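Local coordinates for protein FKBP-type peptidyl-prolyl cis-trans isomerase FkpA (Escherichia coli, PDB 1Q6H) that speeds the cis-trans isomerisation of proline peptide bonds in the periplasm and acts as a protein-folding chaperone, at residues 35-38 with 39-42; 172-175 with 176-179; 108-111 with 112-115; 23-26 with 27-31. All blocks are in the same frame, centred on the assembly; numbering follows the deposited sequence. Where two conformers were deposited one is given.

Contact 1: residues 35-38 with 39-42; sequences MENS and LKEQ
Glu36 and Lys40 stand one turn apart on helix 19-43, a long helix of the amino-terminal domain that packs against the second subunit. Four backbone hydrogen bonds of the alpha-helical pattern tie the two segments. Leu39 N gives the straightest of them to Met35 O, at 3.0 Å and 170°. Lys40 N binds Glu36 O at 2.9 Å. Glu41 N and Gln42 N bind Asn37 O and Ser38 O. Glu36 and Lys40 run alongside each other and point the same way. Glu36 has CG anti to its backbone N (chi1 -176°) and stays extended, while Lys40 bends at its last torsion and brings NZ to 3.7 Å from Glu36 CG. The salt bridge from Lys40 NZ to Glu36 OE2 is long, and OE2 is doubtfully placed, close to Asp64 OD1 of the second subunit. A water gives a hydrogen bond to Glu36 O at 3.0 Å and takes a weak one from Lys40 NZ. Met35 is a selenomethionine modelled in two conformers; in one, its selenium lies loosely near Leu39 CD1. Both side chains pack on Leu54 and on Phe62 of the second subunit. Gln42 lays CG against Ser38 O at 3.3 Å and also touches Ile47 and Leu49 of its own chain and Leu27 of the second subunit. An alanine here is likely to leave Ser38 O less covered and to open a gap towards those three side chains. Ser38 OG turns back to bond Tyr34 O. Backbone bonds and apolar packing therefore hold this turn, and the ion pair probably adds only a loose electrostatic pull.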
loop_
_atom_site.group_PDB
_atom_site.type_symbol
_atom_site.label_atom_id
_atom_site.label_comp_id
_atom_site.label_asym_id
_atom_site.label_seq_id
_atom_site.Cartn_x
_atom_site.Cartn_y
_atom_site.Cartn_z
HETATM N N MSE A 35 -6.231 -1.146 -13.648
HETATM C CA MSE A 35 -5.919 0.124 -14.291
HETATM C C MSE A 35 -7.223 0.836 -14.665
HETATM O O MSE A 35 -7.405 2.025 -14.372
HETATM C CB MSE A 35 -5.098 -0.131 -15.564
HETATM C CG MSE A 35 -4.167 1.008 -16.019
HETATM SE SE MSE A 35 -3.514 2.116 -14.582
HETATM C CE MSE A 35 -2.416 0.727 -13.732
ATOM N N GLU A 36 -8.136 0.109 -15.296
ATOM C CA GLU A 36 -9.410 0.699 -15.690
ATOM C C GLU A 36 -10.113 1.279 -14.457
ATOM O O GLU A 36 -10.583 2.420 -14.485
ATOM C CB GLU A 36 -10.295 -0.313 -16.411
ATOM C CG GLU A 36 -11.601 0.273 -16.923
ATOM C CD GLU A 36 -12.618 -0.778 -17.374
ATOM O OE1 GLU A 36 -12.951 -1.712 -16.582
ATOM O OE2 GLU A 36 -13.128 -0.637 -18.520
ATOM N N ASN A 37 -10.174 0.502 -13.384
ATOM C CA ASN A 37 -10.807 0.969 -12.165
ATOM C C ASN A 37 -10.144 2.249 -11.618
ATOM O O ASN A 37 -10.843 3.148 -11.139
ATOM C CB ASN A 37 -10.872 -0.143 -11.085
ATOM C CG ASN A 37 -11.837 -1.281 -11.448
ATOM O OD1 ASN A 37 -11.730 -2.407 -10.920
ATOM N ND2 ASN A 37 -12.776 -1.001 -12.349
ATOM N N SER A 38 -8.811 2.330 -11.674
ATOM C CA SER A 38 -8.077 3.530 -11.253
ATOM C C SER A 38 -8.477 4.761 -12.054
ATOM O O SER A 38 -8.700 5.831 -11.494
ATOM C CB SER A 38 -6.572 3.334 -11.419
ATOM O OG SER A 38 -6.136 2.209 -10.683
ATOM N N LEU A 39 -8.523 4.619 -13.370
ATOM C CA LEU A 39 -8.991 5.717 -14.215
ATOM C C LEU A 39 -10.454 6.097 -13.905
ATOM O O LEU A 39 -10.820 7.276 -13.963
ATOM C CB LEU A 39 -8.800 5.393 -15.695
ATOM C CG LEU A 39 -7.462 5.907 -16.273
ATOM C CD1 LEU A 39 -6.227 5.359 -15.549
ATOM C CD2 LEU A 39 -7.341 5.635 -17.760
ATOM N N LYS A 40 -11.280 5.109 -13.574
ATOM C CA LYS A 40 -12.645 5.406 -13.204
ATOM C C LYS A 40 -12.673 6.346 -11.999
ATOM O O LYS A 40 -13.429 7.330 -11.976
ATOM C CB LYS A 40 -13.452 4.131 -12.934
ATOM C CG LYS A 40 -13.812 3.365 -14.196
ATOM C CD LYS A 40 -15.038 2.451 -14.015
ATOM C CE LYS A 40 -15.301 1.597 -15.268
ATOM N NZ LYS A 40 -14.715 2.208 -16.515
ATOM N N GLU A 41 -11.838 6.074 -10.999
ATOM C CA GLU A 41 -11.815 6.937 -9.796
ATOM C C GLU A 41 -11.325 8.342 -10.121
ATOM O O GLU A 41 -11.823 9.344 -9.600
ATOM C CB GLU A 41 -10.914 6.335 -8.716
ATOM C CG GLU A 41 -11.422 5.026 -8.137
ATOM C CD GLU A 41 -12.813 5.143 -7.582
ATOM O OE1 GLU A 41 -13.038 6.030 -6.729
ATOM O OE2 GLU A 41 -13.680 4.357 -8.017
ATOM N N GLN A 42 -10.352 8.403 -11.006
ATOM C CA GLN A 42 -9.779 9.667 -11.429
ATOM C C GLN A 42 -10.864 10.448 -12.164
ATOM O O GLN A 42 -10.988 11.667 -12.003
ATOM C CB GLN A 42 -8.585 9.430 -12.374
ATOM C CG GLN A 42 -7.291 8.835 -11.720
ATOM C CD GLN A 42 -6.323 8.275 -12.754
ATOM O OE1 GLN A 42 -6.540 8.444 -13.954
ATOM N NE2 GLN A 42 -5.242 7.606 -12.297
HETATM O O HOH W 1 -11.762 3.693 -16.929
#

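Contact 2: residues 172-175 with 176-179; sequences GVIP and GWTE
Ile174 O takes hydrogen bonds from two backbone N-H groups, those of Trp177 and Thr178. The bond from Trp177 N is short, 2.8 Å, but bent, and its donor sits 40° above the carbonyl plane. The bond from Thr178 N is longer, 3.2 Å, much straighter, and lies in that plane. Ile174 is the N-cap residue of helix 175-180, and Glu179 N to Pro175 O, at 2.9 Å, continues the helix. Two apolar side chains meet Trp177. Ile174 places CG1 between its backbone N and carbonyl carbon (chi1 54°), and CG1 comes obliquely to Trp177 CD1 at 3.7 Å. Val173 CG2 rests on Trp177 CB at 3.6 Å. Beyond them the indole meets Tyr146 and Phe216 edge to face. Water 2 donates to both Val173 O and Thr178 OG1, the latter at 2.8 Å; Thr178 OG1 is also hydrogen-bonded to Leu170 O. In FKBP relatives the tryptophan of this short helix floors the proline-binding pocket, and Trp177 probably does the same. The doubly bonded carbonyl and the isoleucine contact thus probably limit how far the start of the helix and the indole can shift against each other.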
loop_
_atom_site.group_PDB
_atom_site.type_symbol
_atom_site.label_atom_id
_atom_site.label_comp_id
_atom_site.label_asym_id
_atom_site.label_seq_id
_atom_site.Cartn_x
_atom_site.Cartn_y
_atom_site.Cartn_z
ATOM N N GLY A 172 -24.665 13.166 23.548
ATOM C CA GLY A 172 -23.504 12.450 23.067
ATOM C C GLY A 172 -23.551 12.238 21.563
ATOM O O GLY A 172 -22.759 11.451 21.018
ATOM N N VAL A 173 -24.464 12.934 20.881
ATOM C CA VAL A 173 -24.646 12.782 19.426
ATOM C C VAL A 173 -24.645 14.147 18.757
ATOM O O VAL A 173 -24.443 15.143 19.418
ATOM C CB VAL A 173 -25.978 12.108 19.118
ATOM C CG1 VAL A 173 -25.938 10.679 19.603
ATOM C CG2 VAL A 173 -27.140 12.880 19.774
ATOM N N ILE A 174 -24.877 14.205 17.460
ATOM C CA ILE A 174 -24.954 15.496 16.793
ATOM C C ILE A 174 -26.014 16.420 17.412
ATOM O O ILE A 174 -27.113 15.995 17.775
ATOM C CB ILE A 174 -25.204 15.359 15.271
ATOM C CG1 ILE A 174 -26.428 14.507 14.965
ATOM C CG2 ILE A 174 -24.034 14.764 14.597
ATOM C CD1 ILE A 174 -26.887 14.633 13.500
ATOM N N PRO A 175 -25.675 17.693 17.469
ATOM C CA PRO A 175 -26.497 18.725 18.100
ATOM C C PRO A 175 -27.950 18.739 17.620
ATOM O O PRO A 175 -28.871 19.048 18.368
ATOM C CB PRO A 175 -25.801 20.029 17.643
ATOM C CG PRO A 175 -24.469 19.678 17.293
ATOM C CD PRO A 175 -24.452 18.253 16.858
ATOM N N GLY A 176 -28.150 18.416 16.352
ATOM C CA GLY A 176 -29.490 18.403 15.803
ATOM C C GLY A 176 -30.391 17.409 16.534
ATOM O O GLY A 176 -31.583 17.662 16.708
ATOM N N TRP A 177 -29.819 16.267 16.923
ATOM C CA TRP A 177 -30.542 15.249 17.624
ATOM C C TRP A 177 -30.742 15.709 19.054
ATOM O O TRP A 177 -31.833 15.586 19.595
ATOM C CB TRP A 177 -29.820 13.893 17.587
ATOM C CG TRP A 177 -30.241 13.011 16.490
ATOM C CD1 TRP A 177 -29.808 13.043 15.211
ATOM C CD2 TRP A 177 -31.169 11.937 16.566
ATOM N NE1 TRP A 177 -30.415 12.054 14.472
ATOM C CE2 TRP A 177 -31.243 11.349 15.292
ATOM C CE3 TRP A 177 -31.974 11.430 17.577
ATOM C CZ2 TRP A 177 -32.076 10.280 15.008
ATOM C CZ3 TRP A 177 -32.790 10.367 17.304
ATOM C CH2 TRP A 177 -32.838 9.798 16.025
ATOM N N THR A 178 -29.669 16.181 19.670
ATOM C CA THR A 178 -29.728 16.669 21.036
ATOM C C THR A 178 -30.847 17.689 21.244
ATOM O O THR A 178 -31.619 17.585 22.182
ATOM C CB THR A 178 -28.404 17.314 21.407
ATOM O OG1 THR A 178 -27.346 16.349 21.309
ATOM C CG2 THR A 178 -28.422 17.752 22.878
ATOM N N GLU A 179 -30.907 18.681 20.370
ATOM C CA GLU A 179 -31.954 19.685 20.417
ATOM C C GLU A 179 -33.305 19.136 19.992
ATOM O O GLU A 179 -34.311 19.371 20.655
ATOM C CB GLU A 179 -31.598 20.812 19.453
ATOM C CG GLU A 179 -32.649 21.892 19.308
ATOM C CD GLU A 179 -32.267 22.928 18.260
ATOM O OE1 GLU A 179 -31.122 22.873 17.662
ATOM O OE2 GLU A 179 -33.117 23.811 18.039
HETATM O O HOH W 2 -24.922 17.699 21.301
#

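Contact 3: residues 108-111 with 112-115; sequences EKFA and KEKG
Phe110 and Glu113 meet where helix 70-112 passes into the loop before strand 116-118. The backbone bonds come first. Lys112 N binds Lys109 O at 3.2 Å, and Glu113 N binds Phe110 O at 3.0 Å. Both reach three residues back, and in both the donor stands well above the carbonyl plane, by 57° at Lys109 O. The chain is therefore wound more tightly here than in an alpha-helical turn.

Side-chain packing is the second kind. A chi1 of 180° swings the Phe110 ring to the side of its carbonyl carbon. Glu113 OE1 comes obliquely to ring atom CD1 of Phe110 at 3.5 Å, with ring and carboxylate planes 72° apart. The ring also packs on Val116, Val124 and Val193 of the sheet. Ala111 touches Val124 and Thr118. The aliphatic part of Lys112 lies over the preceding turn, with CG 3.3 Å from Glu108 O.

Water-bridged charges are the third kind. Lys109 NZ and Glu113 OE2 are 5.3 Å apart, and water 4 joins them. It donates to Glu113 OE2 at 2.8 Å and accepts from Lys109 NZ. Water 3 spans Glu108 OE1 and Lys112 NZ in a similar way, though both of its bonds are weak. These opposite charges may attract each other through the bridging waters without direct contact.

The arrangement is one of i to i+3 backbone bonds at the passage from helix to loop, with an aromatic side chain packed on the adjoining sheet. Here it joins the long helix to the strands of the FKBP-type isomerase domain.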
loop_
_atom_site.group_PDB
_atom_site.type_symbol
_atom_site.label_atom_id
_atom_site.label_comp_id
_atom_site.label_asym_id
_atom_site.label_seq_id
_atom_site.Cartn_x
_atom_site.Cartn_y
_atom_site.Cartn_z
ATOM N N GLU A 108 -35.721 25.535 3.569
ATOM C CA GLU A 108 -36.566 26.723 3.489
ATOM C C GLU A 108 -37.963 26.422 2.972
ATOM O O GLU A 108 -38.930 26.917 3.495
ATOM C CB GLU A 108 -35.902 27.780 2.632
ATOM C CG GLU A 108 -34.696 28.409 3.311
ATOM C CD GLU A 108 -35.074 29.379 4.415
ATOM O OE1 GLU A 108 -35.768 30.374 4.097
ATOM O OE2 GLU A 108 -34.662 29.164 5.590
ATOM N N LYS A 109 -38.051 25.592 1.954
ATOM C CA LYS A 109 -39.330 25.171 1.442
ATOM C C LYS A 109 -40.096 24.343 2.517
ATOM O O LYS A 109 -41.237 24.644 2.834
ATOM C CB LYS A 109 -39.126 24.368 0.163
ATOM C CG LYS A 109 -40.400 24.061 -0.605
ATOM C CD LYS A 109 -40.089 23.232 -1.845
ATOM C CE LYS A 109 -41.328 22.536 -2.390
ATOM N NZ LYS A 109 -42.404 23.489 -2.743
ATOM N N PHE A 110 -39.453 23.333 3.099
ATOM C CA PHE A 110 -40.095 22.469 4.081
ATOM C C PHE A 110 -40.571 23.257 5.280
ATOM O O PHE A 110 -41.684 23.022 5.796
ATOM C CB PHE A 110 -39.128 21.369 4.547
ATOM C CG PHE A 110 -39.718 20.441 5.560
ATOM C CD1 PHE A 110 -40.851 19.716 5.261
ATOM C CD2 PHE A 110 -39.160 20.314 6.809
ATOM C CE1 PHE A 110 -41.401 18.890 6.174
ATOM C CE2 PHE A 110 -39.713 19.475 7.742
ATOM C CZ PHE A 110 -40.836 18.761 7.427
ATOM N N ALA A 111 -39.757 24.232 5.679
ATOM C CA ALA A 111 -40.021 25.020 6.876
ATOM C C ALA A 111 -41.313 25.855 6.790
ATOM O O ALA A 111 -41.885 26.219 7.809
ATOM C CB ALA A 111 -38.821 25.910 7.195
ATOM N N LYS A 112 -41.767 26.140 5.590
ATOM C CA LYS A 112 -43.001 26.895 5.412
ATOM C C LYS A 112 -44.271 26.045 5.494
ATOM O O LYS A 112 -45.354 26.577 5.683
ATOM C CB LYS A 112 -42.975 27.611 4.069
ATOM C CG LYS A 112 -41.793 28.535 3.943
ATOM C CD LYS A 112 -41.847 29.316 2.665
ATOM C CE LYS A 112 -40.470 29.908 2.337
ATOM N NZ LYS A 112 -40.440 30.330 0.949
ATOM N N GLU A 113 -44.133 24.734 5.378
ATOM C CA GLU A 113 -45.278 23.823 5.381
ATOM C C GLU A 113 -46.034 23.739 6.691
ATOM O O GLU A 113 -45.501 23.992 7.746
ATOM C CB GLU A 113 -44.822 22.443 4.939
ATOM C CG GLU A 113 -44.249 22.478 3.523
ATOM C CD GLU A 113 -43.840 21.117 2.994
ATOM O OE1 GLU A 113 -43.965 20.140 3.747
ATOM O OE2 GLU A 113 -43.394 21.025 1.833
ATOM N N LYS A 114 -47.312 23.374 6.614
ATOM C CA LYS A 114 -48.138 23.315 7.805
ATOM C C LYS A 114 -47.548 22.327 8.812
ATOM O O LYS A 114 -47.139 21.227 8.460
ATOM C CB LYS A 114 -49.581 22.939 7.442
ATOM C CG LYS A 114 -50.514 22.863 8.632
ATOM C CD LYS A 114 -51.950 22.599 8.190
ATOM C CE LYS A 114 -52.873 22.442 9.386
ATOM N NZ LYS A 114 -54.137 21.687 9.048
ATOM N N GLY A 115 -47.487 22.766 10.063
ATOM C CA GLY A 115 -46.960 21.971 11.147
ATOM C C GLY A 115 -45.457 21.970 11.352
ATOM O O GLY A 115 -44.960 21.387 12.344
HETATM O O HOH W 3 -37.748 31.848 1.770
HETATM O O HOH W 4 -44.120 22.938 -0.053
#

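Contact 4: residues 23-26 with 27-31; sequences SAYA and LGASL
Ala29 N bonds Tyr25 O at 2.8 Å within helix 19-43, whose regular alpha-helical bonding runs through the whole of 23-31. Three more backbone hydrogen bonds link the two segments. Leu27 N binds Ser23 O at 2.9 Å, and Gly28 N binds Ala24 O at the same length. Ser30 N to Ala26 O is 2.8 Å. All four are fairly straight, and Leu31 N carries the pattern on to Leu27 O.

Packing across the turn is light, because most of the side chains are small. The CB atoms of Leu27, Ala29 and Ser30 rest on carbonyl oxygens of 23-26: Leu27 CB is 3.3 Å from Ser23 O, and Ser30 CB is 3.4 Å from Ala26 O. Gly28 adds no side chain. The single apolar side-chain contact is a loose one, obliquely placed, between Tyr25 CE1 and Ala29 CB at 4.5 Å.

The second subunit supplies much of the surroundings. Its Leu77 packs on Ala26 and Ser30, its Phe80 on Ser23, and its Gln53 on Tyr25. This stretch is thus part of the dimer interface. Polar ends are met outside the turn. Ser23 OG bonds Asp19 OD1 of its own chain. With chi1 at -171° the Tyr25 ring lies beside its carbonyl carbon and is carried towards the second subunit. At the far end of that ring, Tyr25 OH is hydrogen-bonded to both Asp60 OD2 and Lys67 N of the second subunit.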
loop_
_atom_site.group_PDB
_atom_site.type_symbol
_atom_site.label_atom_id
_atom_site.label_comp_id
_atom_site.label_asym_id
_atom_site.label_seq_id
_atom_site.Cartn_x
_atom_site.Cartn_y
_atom_site.Cartn_z
ATOM N N SER A 23 -3.001 -18.488 -17.661
ATOM C CA SER A 23 -2.613 -17.721 -16.499
ATOM C C SER A 23 -2.054 -16.351 -16.931
ATOM O O SER A 23 -2.269 -15.365 -16.259
ATOM C CB SER A 23 -1.581 -18.483 -15.654
ATOM O OG SER A 23 -2.156 -19.540 -14.926
ATOM N N ALA A 24 -1.314 -16.292 -18.039
ATOM C CA ALA A 24 -0.736 -15.016 -18.470
ATOM C C ALA A 24 -1.898 -14.060 -18.828
ATOM O O ALA A 24 -1.909 -12.884 -18.427
ATOM C CB ALA A 24 0.141 -15.222 -19.660
ATOM N N TYR A 25 -2.880 -14.595 -19.550
ATOM C CA TYR A 25 -4.025 -13.789 -19.928
ATOM C C TYR A 25 -4.800 -13.293 -18.701
ATOM O O TYR A 25 -5.144 -12.116 -18.586
ATOM C CB TYR A 25 -4.917 -14.534 -20.884
ATOM C CG TYR A 25 -5.984 -13.672 -21.462
ATOM C CD1 TYR A 25 -7.201 -13.515 -20.806
ATOM C CD2 TYR A 25 -5.787 -12.991 -22.656
ATOM C CE1 TYR A 25 -8.192 -12.717 -21.333
ATOM C CE2 TYR A 25 -6.763 -12.151 -23.170
ATOM C CZ TYR A 25 -7.965 -12.031 -22.509
ATOM O OH TYR A 25 -8.974 -11.238 -23.006
ATOM N N ALA A 26 -5.051 -14.181 -17.760
ATOM C CA ALA A 26 -5.766 -13.803 -16.567
ATOM C C ALA A 26 -5.008 -12.710 -15.816
ATOM O O ALA A 26 -5.581 -11.768 -15.274
ATOM C CB ALA A 26 -5.963 -15.037 -15.665
ATOM N N LEU A 27 -3.706 -12.895 -15.707
ATOM C CA LEU A 27 -2.880 -11.919 -15.021
ATOM C C LEU A 27 -2.971 -10.530 -15.683
ATOM O O LEU A 27 -3.141 -9.487 -15.027
ATOM C CB LEU A 27 -1.445 -12.408 -15.040
ATOM C CG LEU A 27 -0.847 -12.087 -13.696
ATOM C CD1 LEU A 27 0.157 -13.155 -13.326
ATOM C CD2 LEU A 27 -0.221 -10.710 -13.760
ATOM N N GLY A 28 -2.883 -10.528 -16.995
ATOM C CA GLY A 28 -2.974 -9.284 -17.740
ATOM C C GLY A 28 -4.355 -8.684 -17.541
ATOM O O GLY A 28 -4.484 -7.486 -17.292
ATOM N N ALA A 29 -5.390 -9.524 -17.582
ATOM C CA ALA A 29 -6.750 -9.024 -17.448
ATOM C C ALA A 29 -6.987 -8.433 -16.077
ATOM O O ALA A 29 -7.655 -7.395 -15.935
ATOM C CB ALA A 29 -7.760 -10.102 -17.742
ATOM N N SER A 30 -6.416 -9.067 -15.068
ATOM C CA SER A 30 -6.587 -8.577 -13.725
ATOM C C SER A 30 -5.939 -7.207 -13.664
ATOM O O SER A 30 -6.541 -6.235 -13.188
ATOM C CB SER A 30 -5.956 -9.526 -12.714
ATOM O OG SER A 30 -6.269 -9.097 -11.398
ATOM N N LEU A 31 -4.737 -7.105 -14.217
ATOM C CA LEU A 31 -4.015 -5.834 -14.225
ATOM C C LEU A 31 -4.709 -4.746 -15.022
ATOM O O LEU A 31 -4.761 -3.601 -14.604
ATOM C CB LEU A 31 -2.600 -6.038 -14.736
ATOM C CG LEU A 31 -1.726 -6.849 -13.772
ATOM C CD1 LEU A 31 -0.445 -7.341 -14.424
ATOM C CD2 LEU A 31 -1.384 -6.049 -12.530
#

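Overall arrangement
Along the chain the order is contact 4, contact 1, contact 3, contact 2. Contacts 4 and 1 follow each other on helix 19-43, with centres about 17 Å apart, and both touch the second subunit. Contact 3 lies about 43 Å from contact 1, centre to centre, where helix 70-112 leads into strand 116-118. Contact 2 spans the loop after strand 166-169 and the start of helix 175-180 in the isomerase domain, with its centre about 22 Å from that of contact 3. Contacts 4 and 3 are the farthest apart, about 57 Å between centres. Helix 70-112 thus separates the dimer interface from the isomerase domain, and contact 3 marks the junction.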